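Local coordinates for protein YghZ aldo-keto reductase (Escherichia coli, PDB 3N6Q) that probably catalyses the NADPH-dependent reduction of aldehydes and ketones to alcohols, as a TIM-barrel member of the aldo-keto reductase family, at residues Y107-S112 with S137-E142; I220-L225 with S297-A302. All blocks are in the same frame, centred on the assembly; numbering follows the deposited sequence.

Contact 1: Y107-S112 with S137-E142; sequences YGSGGS and SHRVDE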
loop_
_atom_site.group_PDB
_atom_site.type_symbol
_atom_site.label_atom_id
_atom_site.label_comp_id
_atom_site.label_asym_id
_atom_site.label_seq_id
_atom_site.Cartn_x
_atom_site.Cartn_y
_atom_site.Cartn_z
ATOM N N TYR B 107 14.114 -20.758 -8.678
ATOM C CA TYR B 107 13.444 -19.444 -8.571
ATOM C C TYR B 107 13.945 -18.487 -9.650
ATOM O O TYR B 107 13.644 -17.342 -9.580
ATOM C CB TYR B 107 13.545 -18.837 -7.148
ATOM C CG TYR B 107 13.322 -19.908 -6.122
ATOM C CD1 TYR B 107 12.146 -20.708 -6.135
ATOM C CD2 TYR B 107 14.351 -20.280 -5.263
ATOM C CE1 TYR B 107 12.062 -21.855 -5.339
ATOM C CE2 TYR B 107 14.266 -21.443 -4.453
ATOM C CZ TYR B 107 13.082 -22.181 -4.467
ATOM O OH TYR B 107 13.000 -23.341 -3.698
ATOM N N GLY B 108 14.784 -18.971 -10.580
ATOM C CA GLY B 108 15.446 -18.068 -11.513
ATOM C C GLY B 108 14.875 -18.127 -12.942
ATOM O O GLY B 108 15.506 -17.619 -13.873
ATOM N N SER B 109 13.662 -18.671 -13.069
ATOM C CA SER B 109 12.990 -18.832 -14.357
ATOM C C SER B 109 11.510 -19.024 -14.064
ATOM O O SER B 109 11.174 -19.481 -12.978
ATOM C CB SER B 109 13.424 -20.193 -14.931
ATOM O OG SER B 109 13.240 -20.121 -16.327
ATOM N N GLY B 110 10.665 -18.846 -15.071
ATOM C CA GLY B 110 9.223 -19.212 -14.975
ATOM C C GLY B 110 8.305 -18.039 -14.583
ATOM O O GLY B 110 8.590 -16.906 -14.929
ATOM N N GLY B 111 7.178 -18.313 -13.904
ATOM C CA GLY B 111 6.138 -17.295 -13.674
ATOM C C GLY B 111 5.772 -17.070 -12.213
ATOM O O GLY B 111 4.738 -16.475 -11.891
ATOM N N SER B 112 6.597 -17.581 -11.313
ATOM C CA SER B 112 6.193 -17.620 -9.856
ATOM C C SER B 112 6.219 -16.188 -9.277
ATOM O O SER B 112 6.944 -15.314 -9.787
ATOM C CB SER B 112 7.169 -18.570 -9.086
ATOM O OG SER B 112 8.457 -17.990 -8.882
ATOM N N SER B 137 5.322 -10.173 -17.846
ATOM C CA SER B 137 5.613 -11.592 -17.883
ATOM C C SER B 137 6.197 -11.930 -19.261
ATOM O O SER B 137 5.488 -11.785 -20.300
ATOM C CB SER B 137 4.290 -12.354 -17.602
ATOM O OG SER B 137 4.569 -13.728 -17.764
ATOM N N HIS B 138 7.430 -12.460 -19.306
ATOM C CA HIS B 138 8.197 -12.600 -20.597
ATOM C C HIS B 138 7.710 -13.792 -21.446
ATOM O O HIS B 138 7.946 -13.874 -22.678
ATOM C CB HIS B 138 9.707 -12.755 -20.306
ATOM C CG HIS B 138 10.590 -12.270 -21.417
ATOM N ND1 HIS B 138 11.948 -12.063 -21.249
ATOM C CD2 HIS B 138 10.341 -12.095 -22.740
ATOM C CE1 HIS B 138 12.498 -11.773 -22.417
ATOM N NE2 HIS B 138 11.538 -11.756 -23.336
ATOM N N ARG B 139 7.063 -14.742 -20.790
ATOM C CA ARG B 139 6.591 -15.972 -21.458
ATOM C C ARG B 139 5.596 -16.689 -20.607
ATOM O O ARG B 139 5.462 -16.435 -19.386
ATOM C CB ARG B 139 7.728 -16.912 -21.862
ATOM C CG ARG B 139 8.593 -17.440 -20.640
ATOM C CD ARG B 139 9.112 -18.891 -20.887
ATOM N NE ARG B 139 10.227 -19.212 -19.978
ATOM C CZ ARG B 139 11.194 -20.129 -20.191
ATOM N NH1 ARG B 139 11.157 -20.937 -21.262
ATOM N NH2 ARG B 139 12.207 -20.260 -19.309
ATOM N N VAL B 140 4.925 -17.666 -21.207
ATOM C CA VAL B 140 4.027 -18.515 -20.415
ATOM C C VAL B 140 4.812 -19.522 -19.538
ATOM O O VAL B 140 5.694 -20.219 -20.041
ATOM C CB VAL B 140 3.075 -19.287 -21.396
ATOM C CG1 VAL B 140 2.248 -20.400 -20.656
ATOM C CG2 VAL B 140 2.158 -18.284 -22.078
ATOM N N ASP B 141 4.403 -19.681 -18.277
ATOM C CA ASP B 141 4.865 -20.814 -17.446
ATOM C C ASP B 141 3.652 -21.707 -17.193
ATOM O O ASP B 141 2.761 -21.319 -16.445
ATOM C CB ASP B 141 5.361 -20.271 -16.102
ATOM C CG ASP B 141 5.873 -21.366 -15.170
ATOM O OD1 ASP B 141 5.853 -22.534 -15.595
ATOM O OD2 ASP B 141 6.346 -21.019 -14.027
ATOM N N GLU B 142 3.616 -22.880 -17.823
ATOM C CA GLU B 142 2.416 -23.784 -17.667
ATOM C C GLU B 142 2.292 -24.342 -16.249
ATOM O O GLU B 142 1.215 -24.795 -15.799
ATOM C CB GLU B 142 2.513 -24.932 -18.660
ATOM C CG GLU B 142 2.246 -24.457 -20.077
ATOM C CD GLU B 142 2.122 -25.605 -21.090
ATOM O OE1 GLU B 142 2.139 -26.796 -20.675
ATOM O OE2 GLU B 142 1.974 -25.291 -22.295
HETATM O O HOH W 1 6.633 -14.619 -16.375
#

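Contact 2: I220-L225 with S297-A302; sequences IAFTPL and SVLIGA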
loop_
_atom_site.group_PDB
_atom_site.type_symbol
_atom_site.label_atom_id
_atom_site.label_comp_id
_atom_site.label_asym_id
_atom_site.label_seq_id
_atom_site.Cartn_x
_atom_site.Cartn_y
_atom_site.Cartn_z
ATOM N N ILE B 220 3.049 -4.899 -29.572
ATOM C CA ILE B 220 4.323 -4.432 -29.977
ATOM C C ILE B 220 5.076 -5.592 -30.601
ATOM O O ILE B 220 5.231 -6.644 -30.001
ATOM C CB ILE B 220 5.102 -3.677 -28.837
ATOM C CG1 ILE B 220 6.472 -3.294 -29.368
ATOM C CG2 ILE B 220 5.287 -4.646 -27.635
ATOM C CD1 ILE B 220 7.206 -2.243 -28.450
ATOM N N ALA B 221 5.407 -5.461 -31.891
ATOM C CA ALA B 221 5.996 -6.570 -32.619
ATOM C C ALA B 221 7.494 -6.802 -32.324
ATOM O O ALA B 221 8.371 -5.982 -32.658
ATOM C CB ALA B 221 5.780 -6.373 -34.190
ATOM N N PHE B 222 7.808 -8.005 -31.822
ATOM C CA PHE B 222 9.208 -8.394 -31.564
ATOM C C PHE B 222 9.739 -9.102 -32.813
ATOM O O PHE B 222 8.991 -9.789 -33.539
ATOM C CB PHE B 222 9.199 -9.376 -30.369
ATOM C CG PHE B 222 10.556 -9.927 -30.020
ATOM C CD1 PHE B 222 11.502 -9.117 -29.393
ATOM C CD2 PHE B 222 10.886 -11.240 -30.313
ATOM C CE1 PHE B 222 12.774 -9.601 -29.069
ATOM C CE2 PHE B 222 12.158 -11.734 -29.996
ATOM C CZ PHE B 222 13.101 -10.910 -29.355
ATOM N N THR B 223 11.023 -8.888 -33.127
ATOM C CA THR B 223 11.691 -9.409 -34.359
ATOM C C THR B 223 10.897 -9.081 -35.658
ATOM O O THR B 223 10.648 -9.968 -36.467
ATOM C CB THR B 223 12.004 -10.910 -34.407
ATOM O OG1 THR B 223 10.834 -11.712 -34.132
ATOM C CG2 THR B 223 13.148 -11.249 -33.391
ATOM N N PRO B 224 10.520 -7.826 -35.805
ATOM C CA PRO B 224 9.763 -7.412 -37.046
ATOM C C PRO B 224 10.585 -7.572 -38.320
ATOM O O PRO B 224 10.000 -7.611 -39.423
ATOM C CB PRO B 224 9.444 -5.930 -36.782
ATOM C CG PRO B 224 10.708 -5.421 -35.919
ATOM C CD PRO B 224 10.963 -6.660 -34.988
ATOM N N LEU B 225 11.917 -7.688 -38.185
ATOM C CA LEU B 225 12.797 -7.995 -39.335
ATOM C C LEU B 225 13.241 -9.440 -39.439
ATOM O O LEU B 225 14.073 -9.767 -40.311
ATOM C CB LEU B 225 13.998 -7.036 -39.391
ATOM C CG LEU B 225 13.666 -5.540 -39.473
ATOM C CD1 LEU B 225 14.961 -4.761 -39.552
ATOM C CD2 LEU B 225 12.800 -5.234 -40.748
ATOM N N SER B 297 3.483 -0.652 -32.296
ATOM C CA SER B 297 4.899 -0.300 -32.480
ATOM C C SER B 297 5.634 -1.524 -32.985
ATOM O O SER B 297 5.147 -2.684 -32.821
ATOM C CB SER B 297 5.474 0.202 -31.102
ATOM O OG SER B 297 6.800 0.715 -31.291
ATOM N N VAL B 298 6.808 -1.308 -33.593
ATOM C CA VAL B 298 7.670 -2.406 -33.993
ATOM C C VAL B 298 8.990 -2.215 -33.265
ATOM O O VAL B 298 9.470 -1.117 -33.111
ATOM C CB VAL B 298 7.880 -2.438 -35.522
ATOM C CG1 VAL B 298 6.495 -2.656 -36.224
ATOM C CG2 VAL B 298 8.479 -1.117 -36.023
ATOM N N LEU B 299 9.485 -3.299 -32.722
ATOM C CA LEU B 299 10.738 -3.259 -31.941
ATOM C C LEU B 299 11.945 -3.468 -32.786
ATOM O O LEU B 299 12.202 -4.554 -33.292
ATOM C CB LEU B 299 10.710 -4.353 -30.880
ATOM C CG LEU B 299 10.130 -3.895 -29.578
ATOM C CD1 LEU B 299 9.704 -5.197 -28.783
ATOM C CD2 LEU B 299 11.180 -3.032 -28.808
ATOM N N ILE B 300 12.739 -2.418 -32.931
ATOM C CA ILE B 300 13.908 -2.454 -33.772
ATOM C C ILE B 300 15.128 -2.705 -32.885
ATOM O O ILE B 300 15.348 -1.965 -31.926
ATOM C CB ILE B 300 14.142 -1.080 -34.432
ATOM C CG1 ILE B 300 12.915 -0.733 -35.276
ATOM C CG2 ILE B 300 15.418 -1.162 -35.301
ATOM C CD1 ILE B 300 12.616 -1.875 -36.172
ATOM N N GLY B 301 15.933 -3.688 -33.261
ATOM C CA GLY B 301 17.118 -4.018 -32.469
ATOM C C GLY B 301 18.402 -3.541 -33.097
ATOM O O GLY B 301 19.202 -4.365 -33.566
ATOM N N ALA B 302 18.613 -2.237 -33.111
ATOM C CA ALA B 302 19.709 -1.617 -33.871
ATOM C C ALA B 302 21.072 -1.866 -33.304
ATOM O O ALA B 302 21.271 -1.784 -32.095
ATOM C CB ALA B 302 19.484 -0.108 -34.007
HETATM O O HOH W 2 12.718 -6.954 -31.926
#

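Contact 1: Y107-S112 with S137-E142
Gly110 and Asp141 bring the two loops closest, their CA atoms 5.3 Å apart, and neither segment forms regular strand or helix there. Gly110 takes up a positive phi (95°), and a side chain at this position would run into the carbonyl of Ser109 and the Asp141 carboxylate. Asp141 extends its carboxylate across the gap with CG anti to the backbone N (chi1 -180°), and OD2 accepts the N-H of Gly111 at 2.8 Å. The donor comes in on the anti side of that oxygen, 22° out of the carboxylate plane. OD2 also bonds Thr144 OG1 while OD1 takes the N-H of Asn143, so both oxygens are engaged and the carboxylate is held against turning about CB-CG. Farther out, Arg139 NH2 reaches Ser109 OG at the guanidinium edge in a weak bond of 3.2 Å; the firmer partners are Gly99 O for Arg139 NE and Asp101 for Ser109. A water held 2.6 Å from Ser137 OG links more loosely to Gly110 O. The contact thus ties two beta-alpha loops of the TIM barrel, one from strand 93-98 to helix 113-127, N-capped by Ser112 through Tyr115 N, the other from strand 132-137 to helix 146-158.

Contact 2: I220-L225 with S297-A302
Ile220 and Leu299 meet on one face of a parallel strand pair, their side chains crossing at about a right angle. With CG1 anti to the backbone N (chi1 177°), Ile220 sends CD1 over to the branch point of Leu299, 3.5 Å from CG, while Leu299 CD1 turns to the edge of the Phe222 ring. Ser297 CB flanks the same methyl at 4.0 Å, lodging CD1 between serine and leucine. The other face, that of Ala221 and Val298, carries smaller bumps: Ala221 CB lies beside Val298 CG1, and the Pro224 ring sits over the dip between Val298 and Ile300, its CB 4.0 Å from Val298 CB, its CG 4.0 Å from Ile300 CD1 and its CD pressed to 3.0 Å from Leu299 O. Leu286 and Leu289 of helix 281-289 pack on this proline. Replacing Leu299 with an alanine removes CG and both methyls, which would probably open a gap beside Ile220 CD1 and leave the Phe222 edge without that neighbour. Two nearly straight backbone bonds, Ala221 N to Ser297 O and Leu299 N to Ala221 O, both 2.9 Å, set the register. Beyond them the two chains diverge, and a water takes the N-H of Thr223 and donates to Leu299 O, 2.8 Å from each. Apolar packing thus flanks a polar backbone ladder that the water prolongs, in the TIM-barrel wall.

In the fold
Contact 1 closes before contact 2 opens along the chain, and their centres lie 22 Å apart. Their nearest atoms come within about 6 Å without touching. Both belong to the same parallel-stranded barrel. Contact 2 is in its wall, its centre about 5 Å from the centre of the chain, where strand 297-300 pairs with 218-221 on one side and with 24-31 on the other. The centre of contact 1 lies about 18 Å from the chain centre, between loops that follow the neighbouring strands 93-98 and 132-137. Contact 2 therefore joins two strands and the start of the loops after them, whereas contact 1 joins loops, both toward the C-terminal end of the barrel, where aldo-keto reductases generally build their active site.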